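Local coordinates for TPR repeat-containing protein (Cytophaga hutchinsonii, PDB 3U4T) that is of unknown function but, as a tetratricopeptide repeat protein, probably uses its superhelix of paired helices to bind other proteins or peptides, at residues 245-248 and 253-256; 83-88 and 95-100; 219-224 and 248-253. The protein carries 1 engineered substitution. All blocks are in the same frame, centred on the assembly; numbering follows the deposited sequence.

Contact 1: 245-248 and 253-256; sequences KNIL and TNKK
Ile247 and Leu248 face Asn254 across the short loop that joins helix 237-250 to helix 255-261. Van der Waals contact comes first. Ile247 puts its branch methyl over one face of the Asn254 side-chain amide. CG2 of Ile247 lies 3.3 Å from ND2 of Asn254, almost straight above the nitrogen, and 3.7 Å from CG of the same amide. This branch points across because CG2 of Ile247 is anti to the backbone N. Leu248 arrives by the end of its chain. Its CD2 is 3.9 Å from the backbone O of Asn254 and 4.3 Å from CB of Asn254.

The polar bonds run within segment 253-256. Asn254 is the N-cap of helix 255-261. Its CG is anti to the backbone N (chi1 -165°), which brings OD1 round to the first turn of that helix. OD1 of Asn254 takes a weak capping bond of 3.0 Å from Lys256 N, and a further weak one from Ala257 N. The lysine side chain folds back as well, placing Lys256 NZ 2.8 Å from Asn254 OD1. This ammonium stands out of the carbonyl plane by 52°, on the face of the amide that Ile247 does not cover. An alanine in place of Asn254 would probably leave Lys256 N without its capping acceptor, deprive Lys256 NZ of its oxygen partner and open a gap beside Ile247 CG2.

Ile247 also packs on Ile221 of helix 217-233, and Leu248 on Ala257, Ile258 and Leu261. One buried asparagine therefore has two uses. Its oxygen serves the start of the last helix, while its nitrogen end and CB meet the apolar surface of the helix before.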
ATOM      1  N   LYS A 245      28.525 -14.625  -4.126  1.00 29.57           N
ATOM      2  CA  LYS A 245      28.483 -15.616  -3.067  1.00 43.07           C
ATOM      3  C   LYS A 245      27.388 -15.284  -2.072  1.00 42.92           C
ATOM      4  O   LYS A 245      26.645 -16.163  -1.657  1.00 41.96           O
ATOM      5  CB  LYS A 245      29.842 -15.715  -2.361  1.00 47.38           C
ATOM      6  CG  LYS A 245      30.931 -16.390  -3.200  1.00 60.55           C
ATOM      7  CD  LYS A 245      32.299 -16.353  -2.516  1.00 72.64           C
ATOM      8  CE  LYS A 245      33.381 -16.988  -3.392  1.00 81.80           C
ATOM      9  NZ  LYS A 245      34.758 -16.563  -2.997  1.00 91.68           N
ATOM     10  N   ASN A 246      27.261 -14.021  -1.687  1.00 32.67           N
ATOM     11  CA  ASN A 246      26.214 -13.669  -0.733  1.00 28.28           C
ATOM     12  C   ASN A 246      24.840 -14.122  -1.201  1.00 36.12           C
ATOM     13  O   ASN A 246      23.965 -14.420  -0.387  1.00 45.61           O
ATOM     14  CB  ASN A 246      26.186 -12.174  -0.492  1.00 28.81           C
ATOM     15  CG  ASN A 246      27.504 -11.664  -0.013  1.00 38.83           C
ATOM     16  OD1 ASN A 246      28.224 -12.374   0.692  1.00 41.91           O
ATOM     17  ND2 ASN A 246      27.838 -10.432  -0.379  1.00 42.98           N
ATOM     18  N   ILE A 247      24.653 -14.179  -2.517  1.00 37.80           N
ATOM     19  CA  ILE A 247      23.375 -14.596  -3.072  1.00 32.84           C
ATOM     20  C   ILE A 247      23.129 -16.094  -2.908  1.00 35.99           C
ATOM     21  O   ILE A 247      22.030 -16.505  -2.510  1.00 34.34           O
ATOM     22  CB  ILE A 247      23.278 -14.218  -4.551  1.00 32.96           C
ATOM     23  CG1 ILE A 247      23.347 -12.697  -4.672  1.00 26.78           C
ATOM     24  CG2 ILE A 247      21.972 -14.756  -5.155  1.00 31.91           C
ATOM     25  CD1 ILE A 247      23.467 -12.205  -6.085  1.00 14.91           C
ATOM     26  N   LEU A 248      24.140 -16.908  -3.212  1.00 40.65           N
ATOM     27  CA  LEU A 248      24.024 -18.363  -3.074  1.00 36.42           C
ATOM     28  C   LEU A 248      23.797 -18.706  -1.605  1.00 36.42           C
ATOM     29  O   LEU A 248      22.999 -19.588  -1.282  1.00 38.02           O
ATOM     30  CB  LEU A 248      25.294 -19.055  -3.582  1.00 28.87           C
ATOM     31  CG  LEU A 248      25.565 -18.930  -5.084  1.00 32.68           C
ATOM     32  CD1 LEU A 248      26.886 -19.577  -5.476  1.00 35.03           C
ATOM     33  CD2 LEU A 248      24.421 -19.593  -5.807  1.00 33.25           C
ATOM     34  N   THR A 253      20.559 -22.300  -5.209  1.00 72.92           N
ATOM     35  CA  THR A 253      20.181 -22.659  -6.573  1.00 63.44           C
ATOM     36  C   THR A 253      20.095 -21.486  -7.549  1.00 63.41           C
ATOM     37  O   THR A 253      19.722 -21.671  -8.707  1.00 65.95           O
ATOM     38  CB  THR A 253      18.804 -23.360  -6.584  1.00 65.69           C
ATOM     39  OG1 THR A 253      17.765 -22.375  -6.693  1.00 59.52           O
ATOM     40  CG2 THR A 253      18.594 -24.142  -5.286  1.00 70.28           C
ATOM     41  N   ASN A 254      20.434 -20.282  -7.097  1.00 53.64           N
ATOM     42  CA  ASN A 254      20.337 -19.117  -7.967  1.00 51.94           C
ATOM     43  C   ASN A 254      21.201 -19.236  -9.216  1.00 65.29           C
ATOM     44  O   ASN A 254      22.429 -19.269  -9.140  1.00 66.60           O
ATOM     45  CB  ASN A 254      20.703 -17.851  -7.204  1.00 47.76           C
ATOM     46  CG  ASN A 254      20.274 -16.602  -7.935  1.00 45.58           C
ATOM     47  OD1 ASN A 254      20.570 -16.434  -9.110  1.00 43.05           O
ATOM     48  ND2 ASN A 254      19.573 -15.719  -7.244  1.00 52.92           N
ATOM     49  N   LYS A 255      20.542 -19.271 -10.370  1.00 68.85           N
ATOM     50  CA  LYS A 255      21.215 -19.421 -11.657  1.00 68.24           C
ATOM     51  C   LYS A 255      22.128 -18.270 -12.104  1.00 51.95           C
ATOM     52  O   LYS A 255      23.170 -18.510 -12.715  1.00 45.97           O
ATOM     53  CB  LYS A 255      20.170 -19.713 -12.734  1.00 74.37           C
ATOM     54  CG  LYS A 255      19.188 -20.821 -12.350  1.00 71.94           C
ATOM     55  CD  LYS A 255      18.325 -21.261 -13.531  1.00 72.20           C
ATOM     56  CE  LYS A 255      18.833 -22.562 -14.152  1.00 73.88           C
ATOM     57  NZ  LYS A 255      20.259 -22.499 -14.580  1.00 74.67           N
ATOM     58  N   LYS A 256      21.742 -17.030 -11.810  1.00 47.03           N
ATOM     59  CA  LYS A 256      22.555 -15.871 -12.182  1.00 51.23           C
ATOM     60  C   LYS A 256      23.892 -15.880 -11.445  1.00 50.76           C
ATOM     61  O   LYS A 256      24.945 -15.655 -12.042  1.00 50.95           O
ATOM     62  CB  LYS A 256      21.842 -14.552 -11.851  1.00 55.40           C
ATOM     63  CG  LYS A 256      20.689 -14.152 -12.759  1.00 69.59           C
ATOM     64  CD  LYS A 256      19.359 -14.755 -12.312  1.00 81.45           C
ATOM     65  CE  LYS A 256      19.254 -16.245 -12.626  1.00 79.26           C
ATOM     66  NZ  LYS A 256      19.040 -17.080 -11.407  1.00 78.03           N
TER

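Contact 2: 83-88 and 95-100; sequences ILMKKG and QQYQAA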
ATOM      1  N   ILE A  83     -16.662  -1.493  -0.748  1.00 17.98           N
ATOM      2  CA  ILE A  83     -17.541  -2.596  -1.128  1.00 25.38           C
ATOM      3  C   ILE A  83     -17.805  -2.628  -2.622  1.00 35.88           C
ATOM      4  O   ILE A  83     -17.870  -3.701  -3.210  1.00 44.82           O
ATOM      5  CB  ILE A  83     -18.878  -2.539  -0.362  1.00 27.39           C
ATOM      6  CG1 ILE A  83     -18.617  -2.768   1.120  1.00 17.80           C
ATOM      7  CG2 ILE A  83     -19.818  -3.610  -0.862  1.00 28.82           C
ATOM      8  CD1 ILE A  83     -19.808  -2.466   1.994  1.00 30.66           C
ATOM      9  N   LEU A  84     -17.954  -1.456  -3.235  1.00 35.24           N
ATOM     10  CA  LEU A  84     -18.200  -1.385  -4.678  1.00 31.30           C
ATOM     11  C   LEU A  84     -16.943  -1.786  -5.435  1.00 19.63           C
ATOM     12  O   LEU A  84     -17.001  -2.521  -6.423  1.00 28.94           O
ATOM     13  CB  LEU A  84     -18.632   0.032  -5.095  1.00 27.35           C
ATOM     14  CG  LEU A  84     -20.061   0.429  -4.688  1.00 19.36           C
ATOM     15  CD1 LEU A  84     -20.254   1.920  -4.837  1.00 25.24           C
ATOM     16  CD2 LEU A  84     -21.083  -0.339  -5.537  1.00 28.82           C
HETATM   17  N   MSE A  85     -15.790  -1.320  -4.978  1.00 23.04           N
HETATM   18  CA  MSE A  85     -14.570  -1.693  -5.671  1.00 27.98           C
HETATM   19  C   MSE A  85     -14.459  -3.223  -5.697  1.00 31.74           C
HETATM   20  O   MSE A  85     -14.125  -3.802  -6.727  1.00 36.31           O
HETATM   21  CB  MSE A  85     -13.347  -1.067  -4.995  1.00 31.66           C
HETATM   22  CG  MSE A  85     -12.071  -1.177  -5.821  1.00 44.35           C
HETATM   23 SE   MSE A  85     -12.162  -0.230  -7.493  0.73 35.19          SE
HETATM   24  CE  MSE A  85     -11.650   1.536  -6.815  1.00 18.58           C
ATOM     25  N   LYS A  86     -14.762  -3.887  -4.584  1.00 34.95           N
ATOM     26  CA  LYS A  86     -14.683  -5.352  -4.558  1.00 35.18           C
ATOM     27  C   LYS A  86     -15.667  -6.015  -5.516  1.00 33.50           C
ATOM     28  O   LYS A  86     -15.423  -7.119  -5.993  1.00 35.32           O
ATOM     29  CB  LYS A  86     -14.932  -5.894  -3.144  1.00 25.57           C
ATOM     30  CG  LYS A  86     -13.767  -5.733  -2.174  1.00 29.25           C
ATOM     31  CD  LYS A  86     -12.560  -6.508  -2.648  1.00 38.21           C
ATOM     32  CE  LYS A  86     -11.450  -6.518  -1.609  1.00 53.46           C
ATOM     33  NZ  LYS A  86     -10.881  -5.167  -1.368  1.00 56.79           N
ATOM     34  N   LYS A  87     -16.783  -5.345  -5.787  1.00 29.58           N
ATOM     35  CA  LYS A  87     -17.810  -5.881  -6.684  1.00 32.97           C
ATOM     36  C   LYS A  87     -17.584  -5.474  -8.142  1.00 41.27           C
ATOM     37  O   LYS A  87     -18.413  -5.731  -9.022  1.00 39.71           O
ATOM     38  CB  LYS A  87     -19.190  -5.429  -6.208  1.00 32.77           C
ATOM     39  CG  LYS A  87     -19.611  -6.095  -4.914  1.00 32.57           C
ATOM     40  CD  LYS A  87     -20.475  -7.312  -5.213  1.00 37.97           C
ATOM     41  CE  LYS A  87     -19.816  -8.243  -6.210  1.00 33.42           C
ATOM     42  NZ  LYS A  87     -20.810  -9.188  -6.781  1.00 44.88           N
ATOM     43  N   GLY A  88     -16.454  -4.817  -8.377  1.00 38.35           N
ATOM     44  CA  GLY A  88     -16.092  -4.411  -9.716  1.00 39.05           C
ATOM     45  C   GLY A  88     -16.728  -3.146 -10.228  1.00 42.05           C
ATOM     46  O   GLY A  88     -16.616  -2.853 -11.408  1.00 38.81           O
ATOM     47  N   GLN A  95     -16.553   7.441  -6.856  1.00 23.78           N
ATOM     48  CA  GLN A  95     -17.406   8.545  -6.437  1.00 25.40           C
ATOM     49  C   GLN A  95     -17.610   8.521  -4.933  1.00 28.44           C
ATOM     50  O   GLN A  95     -17.583   9.559  -4.279  1.00 28.30           O
ATOM     51  CB  GLN A  95     -18.753   8.482  -7.154  1.00 34.32           C
ATOM     52  CG  GLN A  95     -18.730   9.006  -8.582  1.00 38.32           C
ATOM     53  CD  GLN A  95     -20.121   9.340  -9.090  1.00 39.32           C
ATOM     54  OE1 GLN A  95     -20.858   8.462  -9.533  1.00 46.98           O
ATOM     55  NE2 GLN A  95     -20.497  10.615  -9.001  1.00 26.10           N
ATOM     56  N   GLN A  96     -17.806   7.325  -4.388  1.00 26.55           N
ATOM     57  CA  GLN A  96     -18.007   7.160  -2.955  1.00 30.40           C
ATOM     58  C   GLN A  96     -16.763   7.582  -2.185  1.00 34.93           C
ATOM     59  O   GLN A  96     -16.857   8.102  -1.076  1.00 44.71           O
ATOM     60  CB  GLN A  96     -18.345   5.709  -2.628  1.00 29.44           C
ATOM     61  CG  GLN A  96     -19.607   5.211  -3.294  1.00 34.84           C
ATOM     62  CD  GLN A  96     -20.718   6.220  -3.213  1.00 38.57           C
ATOM     63  OE1 GLN A  96     -21.065   6.687  -2.135  1.00 41.85           O
ATOM     64  NE2 GLN A  96     -21.277   6.574  -4.362  1.00 35.37           N
ATOM     65  N   TYR A  97     -15.592   7.351  -2.767  1.00 21.13           N
ATOM     66  CA  TYR A  97     -14.352   7.758  -2.107  1.00 24.57           C
ATOM     67  C   TYR A  97     -14.308   9.268  -2.095  1.00 31.92           C
ATOM     68  O   TYR A  97     -13.864   9.874  -1.123  1.00 24.03           O
ATOM     69  CB  TYR A  97     -13.092   7.234  -2.825  1.00 27.06           C
ATOM     70  CG  TYR A  97     -12.871   5.743  -2.719  1.00 34.24           C
ATOM     71  CD1 TYR A  97     -13.261   5.035  -1.579  1.00 40.30           C
ATOM     72  CD2 TYR A  97     -12.252   5.040  -3.749  1.00 30.01           C
ATOM     73  CE1 TYR A  97     -13.042   3.655  -1.468  1.00 39.97           C
ATOM     74  CE2 TYR A  97     -12.024   3.660  -3.646  1.00 37.97           C
ATOM     75  CZ  TYR A  97     -12.421   2.979  -2.503  1.00 41.11           C
ATOM     76  OH  TYR A  97     -12.194   1.627  -2.387  1.00 40.64           O
ATOM     77  N   GLN A  98     -14.774   9.872  -3.181  1.00 31.88           N
ATOM     78  CA  GLN A  98     -14.780  11.315  -3.279  1.00 29.90           C
ATOM     79  C   GLN A  98     -15.788  11.855  -2.298  1.00 38.43           C
ATOM     80  O   GLN A  98     -15.499  12.755  -1.523  1.00 35.85           O
ATOM     81  CB  GLN A  98     -15.143  11.743  -4.684  1.00 20.53           C
ATOM     82  CG  GLN A  98     -15.259  13.244  -4.844  1.00 24.02           C
ATOM     83  CD  GLN A  98     -13.965  13.964  -4.513  1.00 33.48           C
ATOM     84  OE1 GLN A  98     -12.963  13.809  -5.203  1.00 35.59           O
ATOM     85  NE2 GLN A  98     -13.983  14.756  -3.442  1.00 35.50           N
ATOM     86  N   ALA A  99     -16.980  11.282  -2.311  1.00 41.81           N
ATOM     87  CA  ALA A  99     -18.028  11.723  -1.398  1.00 48.10           C
ATOM     88  C   ALA A  99     -17.559  11.741   0.059  1.00 44.55           C
ATOM     89  O   ALA A  99     -17.871  12.658   0.810  1.00 49.22           O
ATOM     90  CB  ALA A  99     -19.237  10.821  -1.537  1.00 35.35           C
ATOM     91  N   ALA A 100     -16.797  10.724   0.441  1.00 31.57           N
ATOM     92  CA  ALA A 100     -16.309  10.589   1.811  1.00 34.88           C
ATOM     93  C   ALA A 100     -15.374  11.703   2.255  1.00 39.86           C
ATOM     94  O   ALA A 100     -15.407  12.128   3.407  1.00 38.86           O
ATOM     95  CB  ALA A 100     -15.626   9.242   1.982  1.00 29.70           C
TER
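Met85 holds CG anti to its backbone N (chi1 -168°) and then bends twice, at chi2 (63°) and chi3 (85°), so that its CE methyl reaches Tyr97. Residue 85 is a selenomethionine. The contact lies between helices 74-86 and 90-103, an antiparallel pair consistent with the helical hairpin of tetratricopeptide repeat proteins.

CE of Met85 meets the tyrosine ring at its edge, near the ring plane, with CE2 of Tyr97 3.8 Å away. The two side chains run at about a right angle. The tyrosine crosses the gap with its far end, and OH of Tyr97 comes within 3.9 Å of CB of Met85. Tyr97 also packs against Met110 and Ile114 of helix 109-120, and Met85 also touches Tyr117 there. This pair thus faces the next helix in the chain.

Leu84 makes the second apolar contact. Its partner is the aliphatic part of Gln96, not the amide. The bend at chi2 of Gln96 turns the amide aside, and CG is the atom that meets Leu84. Leu84 packs on Leu92 and Ala93 too, nearer the turn.

Helix 74-86 ends just beyond, in a Schellman motif with Gly88 as the C-prime residue: Gly88 N bonds to Met85 O at 3.0 Å. Across the pair, CD1 of Leu84 sits 3.7 Å from CG of Gln96.

Contact 3: 219-224 and 248-253; sequences ELIEAN and LALDPT
Asp251 meets Ile221 through CB, and its flat carboxylate is bonded on the other side. CD1 of Ile221 is 4.1 Å from CB of Asp251. The oxygen OD1 of Asp251 is taken on its syn side by Thr253 OG1, at 3.3 Å and 22° out of the carboxylate plane. Thr253 N adds a weak bond to the same oxygen. Asp251 CG is anti to its backbone N, which sends the carboxylate back toward Thr253.

The second flat group is the amide of Asn224. Its ND2 donates to Leu220 O at 2.8 Å, from above the plane of that carbonyl. Asn224 N reaches Leu220 O from the opposite face, also at 2.8 Å. Two donors thus hold this oxygen, one on each side. OD1 of Asn224 accepts from Asn246 ND2, so both ends of the amide are used.

The contact itself is carried by Leu250. Its CD1 methyl points at helix 217-233 and touches two neighbouring residues there. CD1 of Leu250 lies 3.7 Å from CB of Leu220 and 4.1 Å from CG1 of Ile221. Ile221 and Leu250 run past each other in opposite directions, side by side.

The contact joins the early part of helix 217-233 to the end of helix 237-250, an antiparallel pair near the C terminus, consistent with a tetratricopeptide repeat hairpin. Helix 199-209 covers another side of the first helix, through Cys209 on Leu220 and Tyr202 on Ala223. Helix 176-189 lies against Glu219 and Glu222, and helix 255-261 follows beyond.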
ATOM      1  N   GLU A 219      15.283  -8.597  -1.339  1.00 36.38           N
ATOM      2  CA  GLU A 219      15.957  -7.299  -1.348  1.00 36.19           C
ATOM      3  C   GLU A 219      17.486  -7.485  -1.354  1.00 41.33           C
ATOM      4  O   GLU A 219      18.200  -6.824  -2.108  1.00 46.50           O
ATOM      5  CB  GLU A 219      15.555  -6.446  -0.130  1.00 45.71           C
ATOM      6  CG  GLU A 219      14.078  -6.046  -0.018  1.00 57.70           C
ATOM      7  CD  GLU A 219      13.164  -7.205   0.355  1.00 59.34           C
ATOM      8  OE1 GLU A 219      13.592  -8.098   1.107  1.00 59.74           O
ATOM      9  OE2 GLU A 219      12.003  -7.219  -0.093  1.00 53.58           O
ATOM     10  N   LEU A 220      17.984  -8.387  -0.516  1.00 30.99           N
ATOM     11  CA  LEU A 220      19.421  -8.643  -0.434  1.00 41.60           C
ATOM     12  C   LEU A 220      19.973  -9.196  -1.741  1.00 40.03           C
ATOM     13  O   LEU A 220      21.074  -8.840  -2.176  1.00 37.66           O
ATOM     14  CB  LEU A 220      19.722  -9.614   0.715  1.00 33.26           C
ATOM     15  CG  LEU A 220      19.646  -8.967   2.097  1.00 41.15           C
ATOM     16  CD1 LEU A 220      19.580 -10.052   3.152  1.00 40.31           C
ATOM     17  CD2 LEU A 220      20.858  -8.035   2.314  1.00 43.82           C
ATOM     18  N   ILE A 221      19.197 -10.067  -2.369  1.00 30.98           N
ATOM     19  CA  ILE A 221      19.613 -10.657  -3.626  1.00 30.19           C
ATOM     20  C   ILE A 221      19.702  -9.573  -4.686  1.00 35.02           C
ATOM     21  O   ILE A 221      20.654  -9.546  -5.469  1.00 34.40           O
ATOM     22  CB  ILE A 221      18.628 -11.761  -4.052  1.00 25.42           C
ATOM     23  CG1 ILE A 221      18.862 -12.997  -3.179  1.00 31.71           C
ATOM     24  CG2 ILE A 221      18.795 -12.089  -5.528  1.00 33.03           C
ATOM     25  CD1 ILE A 221      17.976 -14.182  -3.515  1.00 24.48           C
ATOM     26  N   GLU A 222      18.710  -8.680  -4.709  1.00 22.68           N
ATOM     27  CA  GLU A 222      18.693  -7.581  -5.676  1.00 28.36           C
ATOM     28  C   GLU A 222      19.884  -6.657  -5.434  1.00 28.12           C
ATOM     29  O   GLU A 222      20.560  -6.227  -6.367  1.00 34.99           O
ATOM     30  CB  GLU A 222      17.394  -6.776  -5.553  1.00 28.77           C
ATOM     31  CG  GLU A 222      17.311  -5.529  -6.448  1.00 26.17           C
ATOM     32  CD  GLU A 222      15.977  -4.814  -6.293  1.00 31.83           C
ATOM     33  OE1 GLU A 222      15.882  -3.588  -6.540  1.00 35.94           O
ATOM     34  OE2 GLU A 222      15.009  -5.503  -5.919  1.00 24.76           O
ATOM     35  N   ALA A 223      20.128  -6.351  -4.165  1.00 24.02           N
ATOM     36  CA  ALA A 223      21.226  -5.478  -3.792  1.00 27.91           C
ATOM     37  C   ALA A 223      22.555  -6.103  -4.207  1.00 27.17           C
ATOM     38  O   ALA A 223      23.388  -5.453  -4.830  1.00 36.50           O
ATOM     39  CB  ALA A 223      21.197  -5.233  -2.298  1.00 20.09           C
ATOM     40  N   ASN A 224      22.752  -7.373  -3.882  1.00 22.72           N
ATOM     41  CA  ASN A 224      23.998  -8.035  -4.237  1.00 33.32           C
ATOM     42  C   ASN A 224      24.181  -8.199  -5.737  1.00 35.10           C
ATOM     43  O   ASN A 224      25.308  -8.125  -6.239  1.00 33.88           O
ATOM     44  CB  ASN A 224      24.096  -9.395  -3.541  1.00 35.28           C
ATOM     45  CG  ASN A 224      24.559  -9.277  -2.100  1.00 39.56           C
ATOM     46  OD1 ASN A 224      25.726  -9.010  -1.829  1.00 36.47           O
ATOM     47  ND2 ASN A 224      23.642  -9.469  -1.171  1.00 33.67           N
ATOM     48  N   LEU A 248      24.140 -16.908  -3.212  1.00 40.65           N
ATOM     49  CA  LEU A 248      24.024 -18.363  -3.074  1.00 36.42           C
ATOM     50  C   LEU A 248      23.797 -18.706  -1.605  1.00 36.42           C
ATOM     51  O   LEU A 248      22.999 -19.588  -1.282  1.00 38.02           O
ATOM     52  CB  LEU A 248      25.294 -19.055  -3.582  1.00 28.87           C
ATOM     53  CG  LEU A 248      25.565 -18.930  -5.084  1.00 32.68           C
ATOM     54  CD1 LEU A 248      26.886 -19.577  -5.476  1.00 35.03           C
ATOM     55  CD2 LEU A 248      24.421 -19.593  -5.807  1.00 33.25           C
ATOM     56  N   ALA A 249      24.508 -18.011  -0.714  1.00 39.72           N
ATOM     57  CA  ALA A 249      24.367 -18.221   0.727  1.00 39.96           C
ATOM     58  C   ALA A 249      22.890 -18.047   1.111  1.00 40.99           C
ATOM     59  O   ALA A 249      22.414 -18.631   2.091  1.00 52.17           O
ATOM     60  CB  ALA A 249      25.249 -17.208   1.500  1.00 31.69           C
ATOM     61  N   LEU A 250      22.174 -17.234   0.334  1.00 28.65           N
ATOM     62  CA  LEU A 250      20.749 -16.964   0.560  1.00 43.78           C
ATOM     63  C   LEU A 250      19.878 -17.862  -0.315  1.00 47.91           C
ATOM     64  O   LEU A 250      18.738 -18.168   0.025  1.00 46.14           O
ATOM     65  CB  LEU A 250      20.424 -15.502   0.215  1.00 42.36           C
ATOM     66  CG  LEU A 250      20.825 -14.367   1.158  1.00 48.91           C
ATOM     67  CD1 LEU A 250      20.942 -13.070   0.382  1.00 45.43           C
ATOM     68  CD2 LEU A 250      19.800 -14.245   2.258  1.00 46.97           C
ATOM     69  N   ASP A 251      20.432 -18.256  -1.455  1.00 45.50           N
ATOM     70  CA  ASP A 251      19.747 -19.096  -2.424  1.00 52.93           C
ATOM     71  C   ASP A 251      20.791 -19.919  -3.187  1.00 56.77           C
ATOM     72  O   ASP A 251      21.358 -19.463  -4.184  1.00 56.93           O
ATOM     73  CB  ASP A 251      18.959 -18.206  -3.381  1.00 56.91           C
ATOM     74  CG  ASP A 251      18.248 -18.991  -4.455  1.00 64.54           C
ATOM     75  OD1 ASP A 251      18.068 -20.214  -4.277  1.00 68.23           O
ATOM     76  OD2 ASP A 251      17.857 -18.386  -5.474  1.00 65.43           O
ATOM     77  N   PRO A 252      21.059 -21.146  -2.718  1.00 48.89           N
ATOM     78  CA  PRO A 252      22.025 -22.089  -3.290  1.00 54.74           C
ATOM     79  C   PRO A 252      21.795 -22.468  -4.748  1.00 71.50           C
ATOM     80  O   PRO A 252      22.722 -22.892  -5.441  1.00 73.90           O
ATOM     81  CB  PRO A 252      21.904 -23.298  -2.366  1.00 48.83           C
ATOM     82  CG  PRO A 252      21.522 -22.688  -1.066  1.00 42.15           C
ATOM     83  CD  PRO A 252      20.464 -21.707  -1.497  1.00 38.12           C
ATOM     84  N   THR A 253      20.559 -22.300  -5.209  1.00 72.92           N
ATOM     85  CA  THR A 253      20.181 -22.659  -6.573  1.00 63.44           C
ATOM     86  C   THR A 253      20.095 -21.486  -7.549  1.00 63.41           C
ATOM     87  O   THR A 253      19.722 -21.671  -8.707  1.00 65.95           O
ATOM     88  CB  THR A 253      18.804 -23.360  -6.584  1.00 65.69           C
ATOM     89  OG1 THR A 253      17.765 -22.375  -6.693  1.00 59.52           O
ATOM     90  CG2 THR A 253      18.594 -24.142  -5.286  1.00 70.28           C
TER

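From the N terminus, contact 2 comes first. It closes a short loop over the turn between helices 74-86 and 90-103, and it is complete before the others begin. Contact 3 then closes a longer loop, from 219-224 to 248-253, around the turn between helices 217-233 and 237-250. Contact 1 closes the short loop 249-252, and it and contact 3 end on the same stretch of chain. They share Leu248 and Thr253 and lie about 5 Å apart between centres. Together they tie the last three helices together. Contact 2 lies across the chain's centre, about 45 Å from contact 1 between centres.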